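Long-range contact in alpha-fucosidase GH29 (Fusarium graminearum, PDB 4PSR), which hydrolyses alpha-L-fucosides as a family 29 glycoside hydrolase, probably removing alpha-1,6-linked fucose from the reducing-end N-acetylglucosamine of glycoprotein glycans: residues 11-24 with 275-287. Numbering follows the deposited sequence.
Sequences WESTDKHNAAPEWY and DHGFRNTSAVDDW. With NA (sodium ion), chain J; NAG (2-acetamido-2-deoxy-beta-D-glucopyranose), chain C.
A19 and S282 bring the two backbones to within 4.3 Å between their CA atoms. Around this point the loop following helix 11-14 packs on the loop leading into 284-287, the sixth strand of the TIM barrel in chain order. A sodium ion joins the loops through three backbone carbonyls: D15 O and H17 O from one, T281 O from the other at 2.3 Å. Three waters bring its ligands to six. The type I turn T14-H17 supplies both carbonyls of the first loop.

Side chains reinforce this link. The hydroxyl OG1 of T281 donates to D15 OD1 at 2.6 Å, meeting it from above the carboxylate plane. H17 swings its imidazole anti to the backbone N (chi1 178°), and ND1 donates to S282 O at 3.2 Å; the bond lies in the carbonyl plane, on a lone pair, and near the ring plane. A water bridges the same S282 O to A19 O. At the helix end, in one of its two modelled conformers, the R279 guanidinium lies flat over one face of W11, planes 17° apart, with CZ 3.8 Å from the centroid of the five-membered ring: a cation-pi stack. W11 NE1 hydrogen-bonds to E246, while the ring edge at CH2 approaches G277 O. Towards the barrel, V284 CG2 packs 4.2 Å from A20 CB, and CG1 meets Y24, whose hydroxyl hydrogen-bonds to Q301.

N280, the residue before the sodium ligand T281, carries an N-linked glycan through ND2. With all three protein ligands being carbonyls, sodium coordination depends on backbone shape, consistent with a structural ion that pins the N-terminal segment to the barrel.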
ATOM      1  N   TRP A  11     -12.260  15.731  14.899  1.00 15.53           N
ATOM      2  CA  TRP A  11     -10.983  15.009  14.864  1.00 15.63           C
ATOM      3  C   TRP A  11     -10.814  14.185  16.131  1.00 13.78           C
ATOM      4  O   TRP A  11     -10.394  13.034  16.093  1.00 15.42           O
ATOM      5  CB  TRP A  11      -9.806  15.961  14.670  1.00 13.68           C
ATOM      6  CG  TRP A  11      -9.824  16.617  13.333  1.00 16.41           C
ATOM      7  CD1 TRP A  11      -9.974  17.956  13.069  1.00 16.54           C
ATOM      8  CD2 TRP A  11      -9.736  15.972  12.056  1.00 16.02           C
ATOM      9  NE1 TRP A  11      -9.976  18.178  11.709  1.00 17.68           N
ATOM     10  CE2 TRP A  11      -9.826  16.975  11.068  1.00 16.35           C
ATOM     11  CE3 TRP A  11      -9.571  14.646  11.654  1.00 14.38           C
ATOM     12  CZ2 TRP A  11      -9.781  16.691   9.708  1.00 19.19           C
ATOM     13  CZ3 TRP A  11      -9.528  14.373  10.305  1.00 16.29           C
ATOM     14  CH2 TRP A  11      -9.626  15.385   9.349  1.00 18.53           C
ATOM     15  N   GLU A  12     -11.198  14.744  17.269  1.00 17.55           N
ATOM     16  CA  GLU A  12     -10.957  14.086  18.519  1.00 15.83           C
ATOM     17  C   GLU A  12     -11.803  12.806  18.657  1.00 16.97           C
ATOM     18  O   GLU A  12     -11.332  11.795  19.175  1.00 19.73           O
ATOM     19  CB  GLU A  12     -11.165  15.104  19.654  1.00 19.77           C
ATOM     20  CG  GLU A  12     -12.520  15.878  19.599  1.00 35.43           C
ATOM     21  CD  GLU A  12     -12.546  17.202  18.770  1.00 35.44           C
ATOM     22  OE1 GLU A  12     -11.685  17.485  17.872  1.00 22.46           O
ATOM     23  OE2 GLU A  12     -13.496  17.983  19.029  1.00 40.74           O
ATOM     24  N   SER A  13     -13.029  12.827  18.140  1.00 16.89           N
ATOM     25  CA  SER A  13     -13.892  11.642  18.173  1.00 14.80           C
ATOM     26  C   SER A  13     -13.389  10.541  17.209  1.00 14.13           C
ATOM     27  O   SER A  13     -13.240   9.386  17.595  1.00 15.79           O
ATOM     28  CB  SER A  13     -15.321  12.021  17.774  1.00 16.03           C
ATOM     29  OG  SER A  13     -16.170  10.883  17.808  1.00 17.80           O
ATOM     30  N   THR A  14     -13.115  10.949  15.972  1.00 14.53           N
ATOM     31  CA  THR A  14     -12.697   9.991  14.944  1.00 13.05           C
ATOM     32  C   THR A  14     -11.294   9.440  15.211  1.00 16.57           C
ATOM     33  O   THR A  14     -10.997   8.333  14.777  1.00 14.56           O
ATOM     34  CB  THR A  14     -12.821  10.574  13.528  1.00 14.60           C
ATOM     35  OG1 THR A  14     -12.047  11.764  13.398  1.00 14.71           O
ATOM     36  CG2 THR A  14     -14.282  10.882  13.158  1.00 15.19           C
ATOM     37  N   ASP A  15     -10.455  10.164  15.964  1.00 14.91           N
ATOM     38  CA  ASP A  15      -9.110   9.696  16.321  1.00 15.21           C
ATOM     39  C   ASP A  15      -9.188   8.357  17.040  1.00 15.81           C
ATOM     40  O   ASP A  15      -8.244   7.546  16.986  1.00 16.05           O
ATOM     41  CB  ASP A  15      -8.387  10.680  17.274  1.00 16.58           C
ATOM     42  CG  ASP A  15      -7.779  11.902  16.574  1.00 19.86           C
ATOM     43  OD1 ASP A  15      -7.618  11.965  15.331  1.00 17.63           O
ATOM     44  OD2 ASP A  15      -7.425  12.855  17.310  1.00 20.75           O
ATOM     45  N   LYS A  16     -10.279   8.107  17.753  1.00 15.64           N
ATOM     46  CA  LYS A  16     -10.377   6.887  18.539  1.00 15.96           C
ATOM     47  C   LYS A  16     -10.561   5.605  17.700  1.00 17.18           C
ATOM     48  O   LYS A  16     -10.429   4.494  18.206  1.00 17.31           O
ATOM     49  CB  LYS A  16     -11.486   7.011  19.583  1.00 20.04           C
ATOM     50  CG  LYS A  16     -11.216   8.154  20.572  1.00 30.41           C
ATOM     51  CD  LYS A  16     -12.160   8.130  21.773  1.00 54.69           C
ATOM     52  CE  LYS A  16     -11.785   7.040  22.776  1.00 68.00           C
ATOM     53  NZ  LYS A  16     -10.428   7.233  23.370  1.00 56.02           N
ATOM     54  N   HIS A  17     -10.898   5.764  16.424  1.00 15.28           N
ATOM     55  CA  HIS A  17     -10.987   4.616  15.533  1.00 13.21           C
ATOM     56  C   HIS A  17      -9.623   3.963  15.382  1.00 12.38           C
ATOM     57  O   HIS A  17      -8.621   4.653  15.229  1.00 13.70           O
ATOM     58  CB  HIS A  17     -11.510   5.060  14.178  1.00 12.87           C
ATOM     59  CG  HIS A  17     -11.598   3.944  13.178  1.00 11.08           C
ATOM     60  ND1 HIS A  17     -10.699   3.794  12.137  1.00 14.59           N
ATOM     61  CD2 HIS A  17     -12.484   2.933  13.078  1.00 12.45           C
ATOM     62  CE1 HIS A  17     -11.033   2.712  11.448  1.00 11.86           C
ATOM     63  NE2 HIS A  17     -12.105   2.172  11.999  1.00 16.81           N
ATOM     64  N   ASN A  18      -9.599   2.637  15.424  1.00 12.57           N
ATOM     65  CA  ASN A  18      -8.349   1.873  15.301  1.00 13.88           C
ATOM     66  C   ASN A  18      -7.959   1.837  13.824  1.00 12.75           C
ATOM     67  O   ASN A  18      -8.648   1.216  13.009  1.00 13.84           O
ATOM     68  CB  ASN A  18      -8.518   0.462  15.877  1.00 14.21           C
ATOM     69  CG  ASN A  18      -7.219  -0.298  15.953  1.00 15.27           C
ATOM     70  OD1 ASN A  18      -6.160   0.269  16.192  1.00 15.53           O
ATOM     71  ND2 ASN A  18      -7.312  -1.612  15.794  1.00 16.09           N
ATOM     72  N   ALA A  19      -6.871   2.511  13.478  1.00 12.01           N
ATOM     73  CA  ALA A  19      -6.543   2.739  12.077  1.00 11.69           C
ATOM     74  C   ALA A  19      -6.285   1.460  11.283  1.00 12.40           C
ATOM     75  O   ALA A  19      -6.766   1.307  10.169  1.00 12.42           O
ATOM     76  CB  ALA A  19      -5.346   3.658  11.978  1.00 12.25           C
ATOM     77  N   ALA A  20      -5.492   0.587  11.869  1.00 11.09           N
ATOM     78  CA  ALA A  20      -4.989  -0.618  11.184  1.00 10.76           C
ATOM     79  C   ALA A  20      -5.310  -1.822  12.053  1.00 11.21           C
ATOM     80  O   ALA A  20      -4.508  -2.209  12.919  1.00 12.30           O
ATOM     81  CB  ALA A  20      -3.493  -0.494  10.943  1.00 11.37           C
ATOM     82  N   PRO A  21      -6.482  -2.424  11.838  1.00 12.22           N
ATOM     83  CA  PRO A  21      -6.871  -3.565  12.688  1.00 11.40           C
ATOM     84  C   PRO A  21      -6.013  -4.794  12.388  1.00 11.28           C
ATOM     85  O   PRO A  21      -5.347  -4.864  11.360  1.00 12.04           O
ATOM     86  CB  PRO A  21      -8.330  -3.791  12.324  1.00 12.18           C
ATOM     87  CG  PRO A  21      -8.464  -3.281  10.925  1.00 13.39           C
ATOM     88  CD  PRO A  21      -7.501  -2.102  10.826  1.00 11.69           C
ATOM     89  N   GLU A  22      -6.023  -5.761  13.288  1.00 11.33           N
ATOM     90  CA  GLU A  22      -5.155  -6.923  13.146  1.00 11.92           C
ATOM     91  C   GLU A  22      -5.365  -7.678  11.831  1.00 10.86           C
ATOM     92  O   GLU A  22      -4.361  -8.094  11.219  1.00 10.97           O
ATOM     93  CB  GLU A  22      -5.294  -7.867  14.345  1.00 12.44           C
ATOM     94  CG  GLU A  22      -4.919  -7.213  15.654  1.00 12.91           C
ATOM     95  CD  GLU A  22      -3.511  -6.681  15.663  1.00 15.89           C
ATOM     96  OE1 GLU A  22      -2.555  -7.460  15.513  1.00 15.17           O
ATOM     97  OE2 GLU A  22      -3.318  -5.471  15.865  1.00 19.42           O
ATOM     98  N   TRP A  23      -6.593  -7.817  11.348  1.00 10.89           N
ATOM     99  CA  TRP A  23      -6.789  -8.552  10.093  1.00 11.32           C
ATOM    100  C   TRP A  23      -6.057  -7.864   8.926  1.00 10.97           C
ATOM    101  O   TRP A  23      -5.564  -8.541   7.997  1.00 12.30           O
ATOM    102  CB  TRP A  23      -8.265  -8.759   9.723  1.00 11.91           C
ATOM    103  CG  TRP A  23      -9.004  -7.512   9.280  1.00 11.96           C
ATOM    104  CD1 TRP A  23      -9.868  -6.770  10.031  1.00 13.00           C
ATOM    105  CD2 TRP A  23      -8.995  -6.912   7.973  1.00 10.02           C
ATOM    106  NE1 TRP A  23     -10.370  -5.733   9.287  1.00 13.92           N
ATOM    107  CE2 TRP A  23      -9.843  -5.783   8.024  1.00 12.50           C
ATOM    108  CE3 TRP A  23      -8.334  -7.191   6.780  1.00 14.73           C
ATOM    109  CZ2 TRP A  23     -10.049  -4.956   6.931  1.00 12.34           C
ATOM    110  CZ3 TRP A  23      -8.552  -6.351   5.681  1.00 14.29           C
ATOM    111  CH2 TRP A  23      -9.395  -5.253   5.770  1.00 14.14           C
ATOM    112  N   TYR A  24      -6.003  -6.536   8.957  1.00 10.28           N
ATOM    113  CA  TYR A  24      -5.377  -5.771   7.889  1.00 10.32           C
ATOM    114  C   TYR A  24      -3.863  -5.880   7.970  1.00 10.34           C
ATOM    115  O   TYR A  24      -3.190  -6.023   6.957  1.00 11.32           O
ATOM    116  CB  TYR A  24      -5.880  -4.320   7.931  1.00 11.36           C
ATOM    117  CG  TYR A  24      -5.233  -3.335   6.965  1.00 10.28           C
ATOM    118  CD1 TYR A  24      -4.194  -2.530   7.371  1.00 11.32           C
ATOM    119  CD2 TYR A  24      -5.679  -3.215   5.654  1.00 10.15           C
ATOM    120  CE1 TYR A  24      -3.625  -1.613   6.519  1.00 10.95           C
ATOM    121  CE2 TYR A  24      -5.120  -2.292   4.791  1.00 11.86           C
ATOM    122  CZ  TYR A  24      -4.092  -1.502   5.236  1.00 11.44           C
ATOM    123  OH  TYR A  24      -3.492  -0.571   4.416  1.00 11.58           O
ATOM    124  N   ASP A 275      -0.674  13.907   1.921  1.00 14.36           N
ATOM    125  CA  ASP A 275      -1.918  14.659   2.049  1.00 14.71           C
ATOM    126  C   ASP A 275      -2.218  14.871   3.534  1.00 13.58           C
ATOM    127  O   ASP A 275      -1.922  14.028   4.403  1.00 14.58           O
ATOM    128  CB  ASP A 275      -3.024  13.830   1.351  1.00 12.19           C
ATOM    129  CG  ASP A 275      -4.348  14.565   1.134  1.00 13.32           C
ATOM    130  OD1 ASP A 275      -4.685  15.516   1.879  1.00 14.35           O
ATOM    131  OD2 ASP A 275      -5.041  14.195   0.146  1.00 14.36           O
ATOM    132  N   HIS A 276      -2.792  16.031   3.860  1.00 14.93           N
ATOM    133  CA  HIS A 276      -3.092  16.383   5.237  1.00 14.93           C
ATOM    134  C   HIS A 276      -4.579  16.193   5.554  1.00 16.79           C
ATOM    135  O   HIS A 276      -5.052  16.549   6.624  1.00 15.52           O
ATOM    136  CB  HIS A 276      -2.678  17.843   5.501  1.00 19.90           C
ATOM    137  CG  HIS A 276      -1.218  18.095   5.299  1.00 23.96           C
ATOM    138  ND1 HIS A 276      -0.257  17.640   6.174  1.00 33.60           N
ATOM    139  CD2 HIS A 276      -0.556  18.739   4.312  1.00 27.23           C
ATOM    140  CE1 HIS A 276       0.937  18.004   5.740  1.00 29.68           C
ATOM    141  NE2 HIS A 276       0.785  18.665   4.608  1.00 25.57           N
ATOM    142  N   GLY A 277      -5.328  15.641   4.611  1.00 13.86           N
ATOM    143  CA  GLY A 277      -6.771  15.630   4.743  1.00 12.62           C
ATOM    144  C   GLY A 277      -7.358  14.759   5.831  1.00 12.28           C
ATOM    145  O   GLY A 277      -8.435  15.056   6.351  1.00 11.93           O
ATOM    146  N   PHE A 278      -6.688  13.642   6.139  1.00 11.82           N
ATOM    147  CA  PHE A 278      -7.054  12.804   7.265  1.00 12.27           C
ATOM    148  C   PHE A 278      -5.867  12.781   8.246  1.00 12.15           C
ATOM    149  O   PHE A 278      -4.793  13.330   7.933  1.00 15.94           O
ATOM    150  CB  PHE A 278      -7.361  11.340   6.835  1.00 11.82           C
ATOM    151  CG  PHE A 278      -8.590  11.143   5.955  1.00 10.74           C
ATOM    152  CD1 PHE A 278      -9.579  12.105   5.820  1.00 13.94           C
ATOM    153  CD2 PHE A 278      -8.744   9.935   5.272  1.00 11.36           C
ATOM    154  CE1 PHE A 278     -10.694  11.862   5.020  1.00 12.08           C
ATOM    155  CE2 PHE A 278      -9.841   9.680   4.489  1.00 13.19           C
ATOM    156  CZ  PHE A 278     -10.829  10.652   4.356  1.00 12.36           C
ATOM    157  N   ARG A 279      -6.059  12.119   9.380  0.50 13.31           N
ATOM    158  CA  ARG A 279      -5.025  11.984  10.407  0.50 14.82           C
ATOM    159  C   ARG A 279      -4.555  10.522  10.470  0.50 12.28           C
ATOM    160  O   ARG A 279      -5.315   9.593  10.171  0.50 11.48           O
ATOM    161  CB  ARG A 279      -5.571  12.431  11.776  0.50 16.28           C
ATOM    162  CG  ARG A 279      -6.198  13.832  11.803  0.50 15.61           C
ATOM    163  CD  ARG A 279      -5.159  14.922  11.959  0.50 25.21           C
ATOM    164  NE  ARG A 279      -5.738  16.267  11.904  0.50 24.40           N
ATOM    165  CZ  ARG A 279      -6.149  16.965  12.960  0.50 23.48           C
ATOM    166  NH1 ARG A 279      -6.640  18.181  12.787  0.50 25.63           N
ATOM    167  NH2 ARG A 279      -6.080  16.465  14.185  0.50 25.37           N
ATOM    168  N   ASN A 280      -3.304  10.317  10.873  1.00 13.32           N
ATOM    169  CA  ASN A 280      -2.725   8.984  11.001  1.00 11.47           C
ATOM    170  C   ASN A 280      -3.093   8.338  12.327  1.00 12.15           C
ATOM    171  O   ASN A 280      -2.662   7.212  12.599  1.00 12.95           O
ATOM    172  CB  ASN A 280      -1.212   9.057  10.774  1.00 12.02           C
ATOM    173  CG  ASN A 280      -0.510   9.947  11.758  1.00 11.87           C
ATOM    174  OD1 ASN A 280      -0.851   9.995  12.908  1.00 13.68           O
ATOM    175  ND2 ASN A 280       0.499  10.651  11.285  1.00 14.36           N
ATOM    176  N   THR A 281      -3.912   9.011  13.140  1.00 12.26           N
ATOM    177  CA  THR A 281      -4.552   8.389  14.290  1.00 11.34           C
ATOM    178  C   THR A 281      -5.649   7.393  13.905  1.00 15.19           C
ATOM    179  O   THR A 281      -5.843   6.389  14.600  1.00 15.61           O
ATOM    180  CB  THR A 281      -5.216   9.469  15.129  1.00 15.23           C
ATOM    181  OG1 THR A 281      -5.987  10.260  14.238  1.00 16.08           O
ATOM    182  CG2 THR A 281      -4.174  10.335  15.792  1.00 17.89           C
ATOM    183  N   SER A 282      -6.339   7.652  12.783  1.00 12.93           N
ATOM    184  CA  SER A 282      -7.526   6.872  12.460  1.00 11.92           C
ATOM    185  C   SER A 282      -7.559   6.357  11.026  1.00 12.67           C
ATOM    186  O   SER A 282      -8.381   5.490  10.710  1.00 13.45           O
ATOM    187  CB  SER A 282      -8.797   7.683  12.777  1.00 14.67           C
ATOM    188  OG  SER A 282      -8.844   8.830  12.015  1.00 14.06           O
ATOM    189  N   ALA A 283      -6.698   6.891  10.174  1.00 10.54           N
ATOM    190  CA  ALA A 283      -6.593   6.489   8.765  1.00 11.27           C
ATOM    191  C   ALA A 283      -5.178   6.010   8.505  1.00 12.99           C
ATOM    192  O   ALA A 283      -4.238   6.422   9.194  1.00 11.29           O
ATOM    193  CB  ALA A 283      -6.942   7.653   7.847  1.00 11.23           C
ATOM    194  N   VAL A 284      -5.015   5.122   7.532  1.00 11.22           N
ATOM    195  CA  VAL A 284      -3.731   4.531   7.196  1.00 10.94           C
ATOM    196  C   VAL A 284      -3.055   5.317   6.088  1.00 10.12           C
ATOM    197  O   VAL A 284      -3.657   5.569   5.039  1.00 11.67           O
ATOM    198  CB  VAL A 284      -3.919   3.040   6.785  1.00 10.75           C
ATOM    199  CG1 VAL A 284      -2.590   2.427   6.366  1.00 12.84           C
ATOM    200  CG2 VAL A 284      -4.523   2.274   7.936  1.00 11.79           C
ATOM    201  N   ASP A 285      -1.805   5.714   6.307  1.00 10.54           N
ATOM    202  CA  ASP A 285      -1.023   6.433   5.297  1.00 11.16           C
ATOM    203  C   ASP A 285      -0.683   5.520   4.133  1.00 12.38           C
ATOM    204  O   ASP A 285      -0.196   4.389   4.337  1.00 11.72           O
ATOM    205  CB  ASP A 285       0.327   6.932   5.875  1.00 12.23           C
ATOM    206  CG  ASP A 285       0.204   8.078   6.857  1.00 16.44           C
ATOM    207  OD1 ASP A 285      -0.884   8.343   7.390  1.00 16.46           O
ATOM    208  OD2 ASP A 285       1.284   8.653   7.135  1.00 16.27           O
ATOM    209  N   ASP A 286      -0.906   6.005   2.912  1.00 10.82           N
ATOM    210  CA  ASP A 286      -0.627   5.257   1.683  1.00 10.36           C
ATOM    211  C   ASP A 286       0.524   5.949   0.969  1.00 11.43           C
ATOM    212  O   ASP A 286       0.394   7.059   0.427  1.00 10.92           O
ATOM    213  CB  ASP A 286      -1.894   5.225   0.827  1.00 10.72           C
ATOM    214  CG  ASP A 286      -1.737   4.431  -0.417  1.00 11.79           C
ATOM    215  OD1 ASP A 286      -2.321   4.853  -1.461  1.00 11.67           O
ATOM    216  OD2 ASP A 286      -1.076   3.377  -0.386  1.00 12.92           O
ATOM    217  N   TRP A 287       1.692   5.341   1.035  1.00 11.07           N
ATOM    218  CA  TRP A 287       2.896   5.926   0.475  1.00 12.83           C
ATOM    219  C   TRP A 287       2.950   5.843  -1.017  1.00 15.54           C
ATOM    220  O   TRP A 287       2.388   4.919  -1.625  1.00 13.35           O
ATOM    221  CB  TRP A 287       4.113   5.198   1.037  1.00 13.51           C
ATOM    222  CG  TRP A 287       4.473   5.655   2.409  1.00 14.58           C
ATOM    223  CD1 TRP A 287       3.753   5.477   3.541  1.00 11.93           C
ATOM    224  CD2 TRP A 287       5.636   6.392   2.788  1.00 13.44           C
ATOM    225  NE1 TRP A 287       4.392   6.047   4.613  1.00 14.58           N
ATOM    226  CE2 TRP A 287       5.551   6.623   4.170  1.00 14.41           C
ATOM    227  CE3 TRP A 287       6.746   6.880   2.089  1.00 15.87           C
ATOM    228  CZ2 TRP A 287       6.540   7.318   4.878  1.00 15.17           C
ATOM    229  CZ3 TRP A 287       7.713   7.588   2.792  1.00 17.30           C
ATOM    230  CH2 TRP A 287       7.612   7.784   4.166  1.00 16.31           C
TER
HETATM  231 NA    NA J 619      -6.847   5.626  16.516  1.00 15.10          NA
HETATM  232  C1  NAG C   1       1.319  11.579  12.114  1.00 14.91           C
HETATM  233  C2  NAG C   1       2.776  11.623  11.735  1.00 12.61           C
HETATM  234  C3  NAG C   1       3.509  12.576  12.674  1.00 13.69           C
HETATM  235  C4  NAG C   1       2.826  13.942  12.689  1.00 16.16           C
HETATM  236  C5  NAG C   1       1.329  13.786  12.946  1.00 15.35           C
HETATM  237  C6  NAG C   1       0.559  15.084  12.838  1.00 17.36           C
HETATM  238  C7  NAG C   1       4.050   9.784  10.725  1.00 15.82           C
HETATM  239  C8  NAG C   1       4.567   8.397  10.907  1.00 15.25           C
HETATM  240  N2  NAG C   1       3.372  10.295  11.758  1.00 13.76           N
HETATM  241  O3  NAG C   1       4.854  12.701  12.231  1.00 15.17           O
HETATM  242  O4  NAG C   1       3.334  14.749  13.752  1.00 15.20           O
HETATM  243  O5  NAG C   1       0.760  12.879  11.989  1.00 14.87           O
HETATM  244  O6  NAG C   1       0.588  15.574  11.508  1.00 27.11           O
HETATM  245  O7  NAG C   1       4.231  10.410   9.686  1.00 15.56           O
HETATM  246  O   HOH W   1      -7.544   4.271  18.355  1.00 20.19           O
HETATM  247  O   HOH W   2      -8.676   3.126   9.182  1.00 12.86           O
HETATM  248  O   HOH W   3      -5.275   3.870  15.712  1.00 13.82           O
HETATM  249  O   HOH W   4      -5.185   6.736  17.932  1.00 23.28           O